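Local structure of F420-reducing hydrogenase, subunit beta (Methanothermobacter marburgensis, 4OMF) at residues C[57-62]-C[78-83]; C[45-50]-C[98-103]. The protein probably carries electrons from an iron-sulfur cluster to a bound FAD, which reduces coenzyme F420, within the F420-reducing hydrogenase complex. One frame throughout, in Å; residues are numbered along the deposited sequence.

Contact 1 (C[57-62]-C[78-83]); sequences PQPMVA and FSPNVM. With FAD (flavin-adenine dinucleotide), chain R.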
ATOM      1  N   PRO C  57     -16.866  22.390   5.340  1.00 19.10           N
ATOM      2  CA  PRO C  57     -15.771  23.108   5.998  1.00 21.43           C
ATOM      3  C   PRO C  57     -14.449  22.358   5.922  1.00 21.56           C
ATOM      4  O   PRO C  57     -14.407  21.179   5.587  1.00 19.62           O
ATOM      5  CB  PRO C  57     -16.244  23.223   7.450  1.00 20.20           C
ATOM      6  CG  PRO C  57     -17.139  22.009   7.640  1.00 21.56           C
ATOM      7  CD  PRO C  57     -17.836  21.826   6.295  1.00 21.50           C
ATOM      8  N   GLN C  58     -13.369  23.064   6.226  1.00 20.29           N
ATOM      9  CA  GLN C  58     -12.054  22.442   6.369  1.00 21.28           C
ATOM     10  C   GLN C  58     -11.427  22.904   7.685  1.00 22.00           C
ATOM     11  O   GLN C  58     -11.470  24.101   8.021  1.00 22.13           O
ATOM     12  CB  GLN C  58     -11.154  22.789   5.176  1.00 24.35           C
ATOM     13  CG  GLN C  58     -11.598  22.125   3.864  1.00 35.91           C
ATOM     14  CD  GLN C  58     -11.273  20.625   3.809  1.00 47.43           C
ATOM     15  OE1 GLN C  58     -10.382  20.134   4.523  1.00 50.65           O
ATOM     16  NE2 GLN C  58     -11.994  19.893   2.959  1.00 47.28           N
ATOM     17  N   PRO C  59     -10.841  21.967   8.431  1.00 19.95           N
ATOM     18  CA  PRO C  59     -10.121  22.356   9.652  1.00 20.82           C
ATOM     19  C   PRO C  59      -9.019  23.332   9.317  1.00 16.89           C
ATOM     20  O   PRO C  59      -8.366  23.203   8.272  1.00 21.15           O
ATOM     21  CB  PRO C  59      -9.545  21.038  10.175  1.00 22.62           C
ATOM     22  CG  PRO C  59     -10.407  19.972   9.536  1.00 20.92           C
ATOM     23  CD  PRO C  59     -10.791  20.514   8.195  1.00 20.41           C
ATOM     24  N   MET C  60      -8.812  24.301  10.193  1.00 19.37           N
ATOM     25  CA  MET C  60      -7.789  25.313   9.958  1.00 20.78           C
ATOM     26  C   MET C  60      -7.323  25.869  11.306  1.00 21.84           C
ATOM     27  O   MET C  60      -8.046  25.784  12.307  1.00 23.52           O
ATOM     28  CB  MET C  60      -8.327  26.426   9.056  1.00 26.81           C
ATOM     29  CG  MET C  60      -9.463  27.251   9.676  1.00 29.08           C
ATOM     30  SD  MET C  60      -8.880  28.634  10.685  1.00 28.98           S
ATOM     31  CE  MET C  60      -7.890  29.543   9.501  1.00 25.47           C
ATOM     32  N   VAL C  61      -6.117  26.428  11.332  1.00 19.14           N
ATOM     33  CA  VAL C  61      -5.562  26.969  12.578  1.00 23.16           C
ATOM     34  C   VAL C  61      -5.814  28.468  12.617  1.00 18.96           C
ATOM     35  O   VAL C  61      -5.253  29.203  11.818  1.00 23.04           O
ATOM     36  CB  VAL C  61      -4.033  26.696  12.693  1.00 24.11           C
ATOM     37  CG1 VAL C  61      -3.466  27.261  13.988  1.00 25.48           C
ATOM     38  CG2 VAL C  61      -3.742  25.203  12.570  1.00 20.91           C
ATOM     39  N   ALA C  62      -6.682  28.918  13.514  1.00 25.75           N
ATOM     40  CA  ALA C  62      -7.010  30.336  13.592  1.00 20.67           C
ATOM     41  C   ALA C  62      -6.092  30.993  14.590  1.00 19.92           C
ATOM     42  O   ALA C  62      -5.930  30.478  15.695  1.00 19.56           O
ATOM     43  CB  ALA C  62      -8.497  30.544  14.002  1.00 22.40           C
ATOM     44  N   PHE C  78     -18.721  16.567   7.919  1.00 20.93           N
ATOM     45  CA  PHE C  78     -17.420  16.281   8.512  1.00 23.03           C
ATOM     46  C   PHE C  78     -16.457  17.457   8.462  1.00 27.00           C
ATOM     47  O   PHE C  78     -16.310  18.108   7.432  1.00 27.84           O
ATOM     48  CB  PHE C  78     -16.759  15.084   7.811  1.00 23.06           C
ATOM     49  CG  PHE C  78     -17.650  13.883   7.687  1.00 20.87           C
ATOM     50  CD1 PHE C  78     -17.849  13.277   6.458  1.00 20.16           C
ATOM     51  CD2 PHE C  78     -18.281  13.345   8.800  1.00 27.84           C
ATOM     52  CE1 PHE C  78     -18.665  12.160   6.335  1.00 23.23           C
ATOM     53  CE2 PHE C  78     -19.102  12.246   8.684  1.00 29.86           C
ATOM     54  CZ  PHE C  78     -19.297  11.646   7.442  1.00 24.90           C
ATOM     55  N   SER C  79     -15.788  17.706   9.583  1.00 21.88           N
ATOM     56  CA  SER C  79     -14.625  18.576   9.634  1.00 21.00           C
ATOM     57  C   SER C  79     -13.697  17.901  10.622  1.00 21.09           C
ATOM     58  O   SER C  79     -13.880  18.034  11.823  1.00 21.36           O
ATOM     59  CB  SER C  79     -14.974  19.991  10.083  1.00 16.89           C
ATOM     60  OG  SER C  79     -13.811  20.810  10.149  1.00 19.88           O
ATOM     61  N   PRO C  80     -12.731  17.114  10.120  1.00 19.17           N
ATOM     62  CA  PRO C  80     -11.931  16.295  11.041  1.00 19.42           C
ATOM     63  C   PRO C  80     -10.908  17.153  11.766  1.00 19.34           C
ATOM     64  O   PRO C  80      -9.714  17.099  11.442  1.00 16.67           O
ATOM     65  CB  PRO C  80     -11.244  15.280  10.115  1.00 20.20           C
ATOM     66  CG  PRO C  80     -11.946  15.404   8.778  1.00 22.20           C
ATOM     67  CD  PRO C  80     -12.410  16.833   8.716  1.00 19.07           C
ATOM     68  N   ASN C  81     -11.378  17.926  12.741  1.00 18.34           N
ATOM     69  CA  ASN C  81     -10.561  18.952  13.387  1.00 18.87           C
ATOM     70  C   ASN C  81      -9.296  18.424  14.026  1.00 19.48           C
ATOM     71  O   ASN C  81      -8.305  19.138  14.079  1.00 21.79           O
ATOM     72  CB  ASN C  81     -11.378  19.696  14.460  1.00 20.28           C
ATOM     73  CG  ASN C  81     -12.353  20.679  13.867  1.00 23.71           C
ATOM     74  OD1 ASN C  81     -12.422  20.845  12.653  1.00 21.91           O
ATOM     75  ND2 ASN C  81     -13.107  21.353  14.725  1.00 23.59           N
ATOM     76  N   VAL C  82      -9.326  17.184  14.514  1.00 18.04           N
ATOM     77  CA  VAL C  82      -8.153  16.631  15.173  1.00 14.58           C
ATOM     78  C   VAL C  82      -6.964  16.592  14.226  1.00 14.23           C
ATOM     79  O   VAL C  82      -5.828  16.708  14.687  1.00 16.04           O
ATOM     80  CB  VAL C  82      -8.422  15.207  15.728  1.00 16.32           C
ATOM     81  CG1 VAL C  82      -7.239  14.688  16.566  1.00 18.13           C
ATOM     82  CG2 VAL C  82      -9.684  15.222  16.574  1.00 18.16           C
ATOM     83  N   MET C  83      -7.203  16.453  12.922  1.00 16.52           N
ATOM     84  CA  MET C  83      -6.097  16.309  11.957  1.00 17.28           C
ATOM     85  C   MET C  83      -5.101  17.480  11.961  1.00 18.70           C
ATOM     86  O   MET C  83      -3.961  17.318  11.533  1.00 21.14           O
ATOM     87  CB  MET C  83      -6.646  16.122  10.535  1.00 17.88           C
ATOM     88  CG  MET C  83      -7.146  17.400   9.875  1.00 21.29           C
ATOM     89  SD  MET C  83      -7.998  17.087   8.280  1.00 29.52           S
ATOM     90  CE  MET C  83      -6.594  16.363   7.422  1.00 24.20           C
TER
HETATM   91  PA  FAD R 405     -20.151  29.476  17.301  1.00 21.12           P
HETATM   92  O1A FAD R 405     -21.224  29.485  16.244  1.00 20.55           O
HETATM   93  O2A FAD R 405     -19.587  30.724  17.912  1.00 22.67           O
HETATM   94  O5B FAD R 405     -18.921  28.651  16.714  1.00 21.12           O
HETATM   95  C5B FAD R 405     -19.228  27.330  16.248  1.00 21.81           C
HETATM   96  C4B FAD R 405     -17.931  26.519  16.283  1.00 23.30           C
HETATM   97  O4B FAD R 405     -18.208  25.176  15.882  1.00 24.29           O
HETATM   98  C3B FAD R 405     -16.920  27.100  15.303  1.00 24.79           C
HETATM   99  O3B FAD R 405     -15.633  27.277  15.914  1.00 21.05           O
HETATM  100  C2B FAD R 405     -16.833  26.031  14.222  1.00 25.17           C
HETATM  101  O2B FAD R 405     -15.500  25.947  13.695  1.00 29.28           O
HETATM  102  C1B FAD R 405     -17.231  24.757  14.944  1.00 19.96           C
HETATM  103  N9A FAD R 405     -17.818  23.798  13.992  1.00 18.57           N
HETATM  104  C8A FAD R 405     -18.837  24.049  13.150  1.00 19.52           C
HETATM  105  N7A FAD R 405     -19.140  22.947  12.425  1.00 17.65           N
HETATM  106  C5A FAD R 405     -18.283  21.968  12.829  1.00 18.43           C
HETATM  107  C6A FAD R 405     -18.041  20.556  12.454  1.00 22.65           C
HETATM  108  N6A FAD R 405     -18.771  19.947  11.483  1.00 21.71           N
HETATM  109  N1A FAD R 405     -17.073  19.906  13.119  1.00 20.14           N
HETATM  110  C2A FAD R 405     -16.308  20.496  14.061  1.00 21.72           C
HETATM  111  N3A FAD R 405     -16.458  21.785  14.449  1.00 21.49           N
HETATM  112  C4A FAD R 405     -17.421  22.540  13.863  1.00 20.42           C
HETATM  113  N1  FAD R 405     -25.953  21.076  19.448  1.00 21.47           N
HETATM  114  C2  FAD R 405     -26.863  20.471  20.312  1.00 20.74           C
HETATM  115  O2  FAD R 405     -27.384  21.159  21.213  1.00 22.08           O
HETATM  116  N3  FAD R 405     -27.196  19.138  20.117  1.00 19.91           N
HETATM  117  C4  FAD R 405     -26.602  18.396  19.117  1.00 22.00           C
HETATM  118  O4  FAD R 405     -26.903  17.187  19.001  1.00 20.32           O
HETATM  119  C4X FAD R 405     -26.247  19.118  17.916  1.00 22.69           C
HETATM  120  N5  FAD R 405     -25.719  18.282  16.808  1.00 19.24           N
HETATM  121  C5X FAD R 405     -24.417  18.754  16.320  1.00 21.18           C
HETATM  122  C6  FAD R 405     -23.846  17.961  15.311  1.00 18.08           C
HETATM  123  C7  FAD R 405     -22.721  18.418  14.616  1.00 19.78           C
HETATM  124  C7M FAD R 405     -22.088  17.559  13.530  1.00 19.56           C
HETATM  125  C8  FAD R 405     -22.205  19.672  14.938  1.00 19.24           C
HETATM  126  C8M FAD R 405     -20.995  20.282  14.255  1.00 20.29           C
HETATM  127  C9  FAD R 405     -22.782  20.482  15.940  1.00 19.54           C
HETATM  128  C9A FAD R 405     -23.956  20.064  16.578  1.00 19.92           C
HETATM  129  N10 FAD R 405     -24.485  20.822  17.654  1.00 19.58           N
HETATM  130  C10 FAD R 405     -25.681  20.462  18.246  1.00 21.69           C
HETATM  131  C1' FAD R 405     -23.792  21.981  18.252  1.00 20.57           C
HETATM  132  C2' FAD R 405     -24.221  23.316  17.702  1.00 21.20           C
HETATM  133  O2' FAD R 405     -24.861  23.263  16.511  1.00 21.08           O
HETATM  134  C3' FAD R 405     -23.288  24.276  17.866  1.00 20.94           C
HETATM  135  O3' FAD R 405     -22.214  24.138  17.051  1.00 22.09           O
HETATM  136  C4' FAD R 405     -22.946  24.664  19.295  1.00 19.98           C
HETATM  137  O4' FAD R 405     -24.123  24.996  20.061  1.00 23.63           O
HETATM  138  C5' FAD R 405     -21.944  25.823  19.323  1.00 19.12           C
HETATM  139  O5' FAD R 405     -22.608  27.038  19.012  1.00 20.17           O
HETATM  140  P   FAD R 405     -21.959  28.454  19.377  1.00 21.05           P
HETATM  141  O1P FAD R 405     -21.541  28.378  20.829  1.00 21.39           O
HETATM  142  O2P FAD R 405     -22.889  29.556  18.963  1.00 20.62           O
HETATM  143  O3P FAD R 405     -20.600  28.456  18.481  1.00 22.88           O
HETATM  144  O   HOH W   1     -16.408  19.225   5.211  1.00 34.09           O
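Pro57 lays its ring against the start of the 78-83 loop, with CG 3.8 Å from CB of Ser79 and close to the carbonyl oxygen of Phe78. The backbones do not bond directly here; instead one water bridges them, donating to O of Pro57 at 2.8 Å and to O of Phe78. Gln58 turns to the other side of the strand and adds little beyond its backbone, which passes near the Ser79 hydroxyl. Pro59 carries most of the contact. Its CG comes within 3.5 Å of O of Pro80, CG and CD both lie 3.6 Å from OG of Ser79, and CG also reaches CD of Pro80 at 3.8 Å and SD of Met83. The loop it presses on is folded compactly, with Pro80 at the centre of an inverse gamma turn; it lies between strand 56-62, outermost in this chain's mixed sheet, and the FAD adenine, with Ser79 and Asn81 on the adenine side. A chi1 of 179° swings OG of Ser79 away from its own nitrogen and toward Asn81, whose OD1 it meets at 2.9 Å from a position tilted 23° out of the carbonyl plane. That bond helps fix the amide's rotation, while ND2 on the other branch lies 3.4 Å from C2A of FAD and bonds to O of Val100. Were Asn81 an alanine, the Ser79 hydroxyl and the Val100 carbonyl would probably lose these partners, and a gap would be likely to open beside the adenine. Beyond Pro59 the strand runs clear of the loop, where Phe78, Pro80, Val82 and Met83 also pack on a chain of another protein.

Contact 2 (C[45-50]-C[98-103]); sequences AVVAGP and GTVAIP. With FAD (flavin-adenine dinucleotide), chain R; SF4 (iron/sulfur cluster), chain N.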
ATOM      1  N   ALA C  45      -6.168  28.455  17.681  1.00 18.53           N
ATOM      2  CA  ALA C  45      -7.117  27.371  17.883  1.00 16.83           C
ATOM      3  C   ALA C  45      -7.458  26.678  16.580  1.00 19.53           C
ATOM      4  O   ALA C  45      -7.535  27.317  15.546  1.00 20.02           O
ATOM      5  CB  ALA C  45      -8.402  27.900  18.547  1.00 19.62           C
ATOM      6  N   VAL C  46      -7.687  25.374  16.637  1.00 18.65           N
ATOM      7  CA  VAL C  46      -8.123  24.649  15.441  1.00 20.66           C
ATOM      8  C   VAL C  46      -9.647  24.720  15.410  1.00 18.45           C
ATOM      9  O   VAL C  46     -10.302  24.449  16.427  1.00 20.22           O
ATOM     10  CB  VAL C  46      -7.642  23.167  15.433  1.00 18.81           C
ATOM     11  CG1 VAL C  46      -8.317  22.410  14.282  1.00 22.48           C
ATOM     12  CG2 VAL C  46      -6.114  23.100  15.278  1.00 25.77           C
ATOM     13  N   VAL C  47     -10.190  25.159  14.269  1.00 19.21           N
ATOM     14  CA  VAL C  47     -11.624  25.327  14.071  1.00 18.38           C
ATOM     15  C   VAL C  47     -12.061  24.820  12.697  1.00 19.15           C
ATOM     16  O   VAL C  47     -11.228  24.603  11.822  1.00 20.98           O
ATOM     17  CB  VAL C  47     -12.051  26.798  14.195  1.00 17.94           C
ATOM     18  CG1 VAL C  47     -11.855  27.302  15.641  1.00 18.82           C
ATOM     19  CG2 VAL C  47     -11.281  27.651  13.205  1.00 21.87           C
ATOM     20  N   ALA C  48     -13.368  24.663  12.509  1.00 17.78           N
ATOM     21  CA  ALA C  48     -13.911  24.268  11.211  1.00 20.40           C
ATOM     22  C   ALA C  48     -14.156  25.483  10.331  1.00 23.67           C
ATOM     23  O   ALA C  48     -15.222  26.084  10.404  1.00 19.86           O
ATOM     24  CB  ALA C  48     -15.212  23.475  11.393  1.00 20.28           C
ATOM     25  N   GLY C  49     -13.172  25.843   9.509  1.00 19.79           N
ATOM     26  CA  GLY C  49     -13.254  27.045   8.697  1.00 25.63           C
ATOM     27  C   GLY C  49     -13.836  26.770   7.323  1.00 25.00           C
ATOM     28  O   GLY C  49     -14.138  25.623   6.990  1.00 21.11           O
ATOM     29  N   PRO C  50     -14.001  27.827   6.514  1.00 29.49           N
ATOM     30  CA  PRO C  50     -14.595  27.679   5.178  1.00 24.22           C
ATOM     31  C   PRO C  50     -13.747  26.755   4.317  1.00 21.25           C
ATOM     32  O   PRO C  50     -12.526  26.730   4.483  1.00 23.84           O
ATOM     33  CB  PRO C  50     -14.585  29.111   4.620  1.00 31.28           C
ATOM     34  CG  PRO C  50     -14.453  30.004   5.834  1.00 34.08           C
ATOM     35  CD  PRO C  50     -13.626  29.219   6.811  1.00 32.62           C
ATOM     36  N   GLY C  98      -5.846  25.873  21.575  1.00 15.72           N
ATOM     37  CA  GLY C  98      -7.261  25.634  21.811  1.00 20.84           C
ATOM     38  C   GLY C  98      -7.869  24.837  20.666  1.00 19.29           C
ATOM     39  O   GLY C  98      -7.296  24.762  19.573  1.00 18.41           O
ATOM     40  N   THR C  99      -9.035  24.227  20.897  1.00 17.57           N
ATOM     41  CA  THR C  99      -9.746  23.643  19.766  1.00 19.04           C
ATOM     42  C   THR C  99     -11.209  23.467  20.111  1.00 18.03           C
ATOM     43  O   THR C  99     -11.592  23.517  21.282  1.00 20.56           O
ATOM     44  CB  THR C  99      -9.149  22.269  19.338  1.00 24.09           C
ATOM     45  OG1 THR C  99      -9.737  21.868  18.088  1.00 24.87           O
ATOM     46  CG2 THR C  99      -9.411  21.207  20.405  1.00 20.28           C
ATOM     47  N   VAL C 100     -12.022  23.282  19.084  1.00 20.98           N
ATOM     48  CA  VAL C 100     -13.410  22.913  19.279  1.00 20.78           C
ATOM     49  C   VAL C 100     -13.578  21.515  18.699  1.00 18.00           C
ATOM     50  O   VAL C 100     -12.956  21.186  17.672  1.00 19.82           O
ATOM     51  CB  VAL C 100     -14.371  23.922  18.607  1.00 19.29           C
ATOM     52  CG1 VAL C 100     -14.014  24.109  17.145  1.00 24.48           C
ATOM     53  CG2 VAL C 100     -15.851  23.492  18.791  1.00 19.93           C
ATOM     54  N   ALA C 101     -14.381  20.691  19.376  1.00 19.30           N
ATOM     55  CA  ALA C 101     -14.511  19.282  19.005  1.00 22.88           C
ATOM     56  C   ALA C 101     -15.888  18.730  19.371  1.00 19.00           C
ATOM     57  O   ALA C 101     -16.390  19.011  20.439  1.00 17.28           O
ATOM     58  CB  ALA C 101     -13.413  18.455  19.698  1.00 19.93           C
ATOM     59  N   ILE C 102     -16.480  17.949  18.479  1.00 17.16           N
ATOM     60  CA  ILE C 102     -17.646  17.133  18.821  1.00 14.44           C
ATOM     61  C   ILE C 102     -17.159  15.953  19.698  1.00 18.00           C
ATOM     62  O   ILE C 102     -15.958  15.754  19.842  1.00 20.41           O
ATOM     63  CB  ILE C 102     -18.377  16.668  17.543  1.00 17.86           C
ATOM     64  CG1 ILE C 102     -17.419  15.952  16.580  1.00 17.71           C
ATOM     65  CG2 ILE C 102     -19.037  17.881  16.851  1.00 18.44           C
ATOM     66  CD1 ILE C 102     -18.129  15.351  15.341  1.00 14.24           C
ATOM     67  N   PRO C 103     -18.080  15.204  20.327  1.00 19.49           N
ATOM     68  CA  PRO C 103     -17.599  14.220  21.317  1.00 16.19           C
ATOM     69  C   PRO C 103     -16.589  13.184  20.780  1.00 16.72           C
ATOM     70  O   PRO C 103     -15.606  12.926  21.469  1.00 16.75           O
ATOM     71  CB  PRO C 103     -18.887  13.545  21.789  1.00 18.48           C
ATOM     72  CG  PRO C 103     -19.920  14.687  21.724  1.00 15.44           C
ATOM     73  CD  PRO C 103     -19.541  15.425  20.430  1.00 15.05           C
TER
HETATM   74  PA  FAD R 405     -20.151  29.476  17.301  1.00 21.12           P
HETATM   75  O1A FAD R 405     -21.224  29.485  16.244  1.00 20.55           O
HETATM   76  O2A FAD R 405     -19.587  30.724  17.912  1.00 22.67           O
HETATM   77  O5B FAD R 405     -18.921  28.651  16.714  1.00 21.12           O
HETATM   78  C5B FAD R 405     -19.228  27.330  16.248  1.00 21.81           C
HETATM   79  C4B FAD R 405     -17.931  26.519  16.283  1.00 23.30           C
HETATM   80  O4B FAD R 405     -18.208  25.176  15.882  1.00 24.29           O
HETATM   81  C3B FAD R 405     -16.920  27.100  15.303  1.00 24.79           C
HETATM   82  O3B FAD R 405     -15.633  27.277  15.914  1.00 21.05           O
HETATM   83  C2B FAD R 405     -16.833  26.031  14.222  1.00 25.17           C
HETATM   84  O2B FAD R 405     -15.500  25.947  13.695  1.00 29.28           O
HETATM   85  C1B FAD R 405     -17.231  24.757  14.944  1.00 19.96           C
HETATM   86  N9A FAD R 405     -17.818  23.798  13.992  1.00 18.57           N
HETATM   87  C8A FAD R 405     -18.837  24.049  13.150  1.00 19.52           C
HETATM   88  N7A FAD R 405     -19.140  22.947  12.425  1.00 17.65           N
HETATM   89  C5A FAD R 405     -18.283  21.968  12.829  1.00 18.43           C
HETATM   90  C6A FAD R 405     -18.041  20.556  12.454  1.00 22.65           C
HETATM   91  N6A FAD R 405     -18.771  19.947  11.483  1.00 21.71           N
HETATM   92  N1A FAD R 405     -17.073  19.906  13.119  1.00 20.14           N
HETATM   93  C2A FAD R 405     -16.308  20.496  14.061  1.00 21.72           C
HETATM   94  N3A FAD R 405     -16.458  21.785  14.449  1.00 21.49           N
HETATM   95  C4A FAD R 405     -17.421  22.540  13.863  1.00 20.42           C
HETATM   96  N1  FAD R 405     -25.953  21.076  19.448  1.00 21.47           N
HETATM   97  C2  FAD R 405     -26.863  20.471  20.312  1.00 20.74           C
HETATM   98  O2  FAD R 405     -27.384  21.159  21.213  1.00 22.08           O
HETATM   99  N3  FAD R 405     -27.196  19.138  20.117  1.00 19.91           N
HETATM  100  C4  FAD R 405     -26.602  18.396  19.117  1.00 22.00           C
HETATM  101  O4  FAD R 405     -26.903  17.187  19.001  1.00 20.32           O
HETATM  102  C4X FAD R 405     -26.247  19.118  17.916  1.00 22.69           C
HETATM  103  N5  FAD R 405     -25.719  18.282  16.808  1.00 19.24           N
HETATM  104  C5X FAD R 405     -24.417  18.754  16.320  1.00 21.18           C
HETATM  105  C6  FAD R 405     -23.846  17.961  15.311  1.00 18.08           C
HETATM  106  C7  FAD R 405     -22.721  18.418  14.616  1.00 19.78           C
HETATM  107  C7M FAD R 405     -22.088  17.559  13.530  1.00 19.56           C
HETATM  108  C8  FAD R 405     -22.205  19.672  14.938  1.00 19.24           C
HETATM  109  C8M FAD R 405     -20.995  20.282  14.255  1.00 20.29           C
HETATM  110  C9  FAD R 405     -22.782  20.482  15.940  1.00 19.54           C
HETATM  111  C9A FAD R 405     -23.956  20.064  16.578  1.00 19.92           C
HETATM  112  N10 FAD R 405     -24.485  20.822  17.654  1.00 19.58           N
HETATM  113  C10 FAD R 405     -25.681  20.462  18.246  1.00 21.69           C
HETATM  114  C1' FAD R 405     -23.792  21.981  18.252  1.00 20.57           C
HETATM  115  C2' FAD R 405     -24.221  23.316  17.702  1.00 21.20           C
HETATM  116  O2' FAD R 405     -24.861  23.263  16.511  1.00 21.08           O
HETATM  117  C3' FAD R 405     -23.288  24.276  17.866  1.00 20.94           C
HETATM  118  O3' FAD R 405     -22.214  24.138  17.051  1.00 22.09           O
HETATM  119  C4' FAD R 405     -22.946  24.664  19.295  1.00 19.98           C
HETATM  120  O4' FAD R 405     -24.123  24.996  20.061  1.00 23.63           O
HETATM  121  C5' FAD R 405     -21.944  25.823  19.323  1.00 19.12           C
HETATM  122  O5' FAD R 405     -22.608  27.038  19.012  1.00 20.17           O
HETATM  123  P   FAD R 405     -21.959  28.454  19.377  1.00 21.05           P
HETATM  124  O1P FAD R 405     -21.541  28.378  20.829  1.00 21.39           O
HETATM  125  O2P FAD R 405     -22.889  29.556  18.963  1.00 20.62           O
HETATM  126  O3P FAD R 405     -20.600  28.456  18.481  1.00 22.88           O
HETATM  127 FE1  SF4 N 401     -19.111  11.695  16.463  1.00 18.03          FE
HETATM  128 FE2  SF4 N 401     -20.853  10.590  18.124  1.00 18.51          FE
HETATM  129 FE3  SF4 N 401     -21.365  10.559  15.504  1.00 18.06          FE
HETATM  130 FE4  SF4 N 401     -21.489  12.914  16.802  1.00 19.02          FE
HETATM  131  S1  SF4 N 401     -22.878  11.087  17.160  1.00 17.99           S
HETATM  132  S2  SF4 N 401     -20.398  12.521  14.790  1.00 17.14           S
HETATM  133  S3  SF4 N 401     -19.917  12.647  18.409  1.00 17.38           S
HETATM  134  S4  SF4 N 401     -19.647   9.452  16.546  1.00 19.33           S
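Ala45 and Gly98 are paired in parallel, their CA atoms 4.3 Å apart, as are Val46 and Thr99, after which the strands separate. The segment axes diverge by 29°. N of Val46 donates to O of Gly98 at 3.0 Å, whereas the return bond from N of Val100 to O of Val46 is weak at 3.4 Å. A third donor, OG1 of Thr99, adds to it, reaching O of Val46 at 3.1 Å from above the carbonyl plane, so that this oxygen takes a side-chain bond beside the weak backbone one. This is possible because OG1 stands anti to the Thr99 backbone N (chi1 -170°), alongside CB of Val46. On the face of Ala45, O of Gly98 comes 3.5 Å from CB of Ala45.

These are neighbouring parallel strands of the mixed sheet, and the FAD ribose lies where they part, at Val47 and Ala48 of one and Val100, near the end of the other. Val47 and Val100 still meet there, CG1 to CG1 at 4.1 Å and roughly at right angles, and both CG1 methyls approach the ribose hydroxyl O3B. N of Ala48 donates to the neighbouring hydroxyl O2B at 2.8 Å. Past strand 98-101, Ile102 sits at the N-cap of helix 103-114; its CG2 faces C8M of the flavin while CD1 points to the iron-sulfur cluster, and CD of Pro103 lies 3.5 Å from sulfur S3.

How the contacts relate
Both contacts are buried, but contact 2 lies deeper, between two inner strands of the mixed sheet, while contact 1 covers the outermost strand 56-62 with a loop. They share the sheet directly: strand 44-51 pairs antiparallel with 56-62, as in the probable bond from N of Ala62 to O of Ala45, 2.7 Å. Their chemistry follows their place. Contact 2 is made by backbone bonds reinforced by one hydroxyl, contact 1 by proline rings, a water and a loop held by its own bonds. Both touch FAD: 78-83 at the adenine, 45-50 at the adenine and its ribose, 98-103 at that ribose and the flavin before it reaches the cluster.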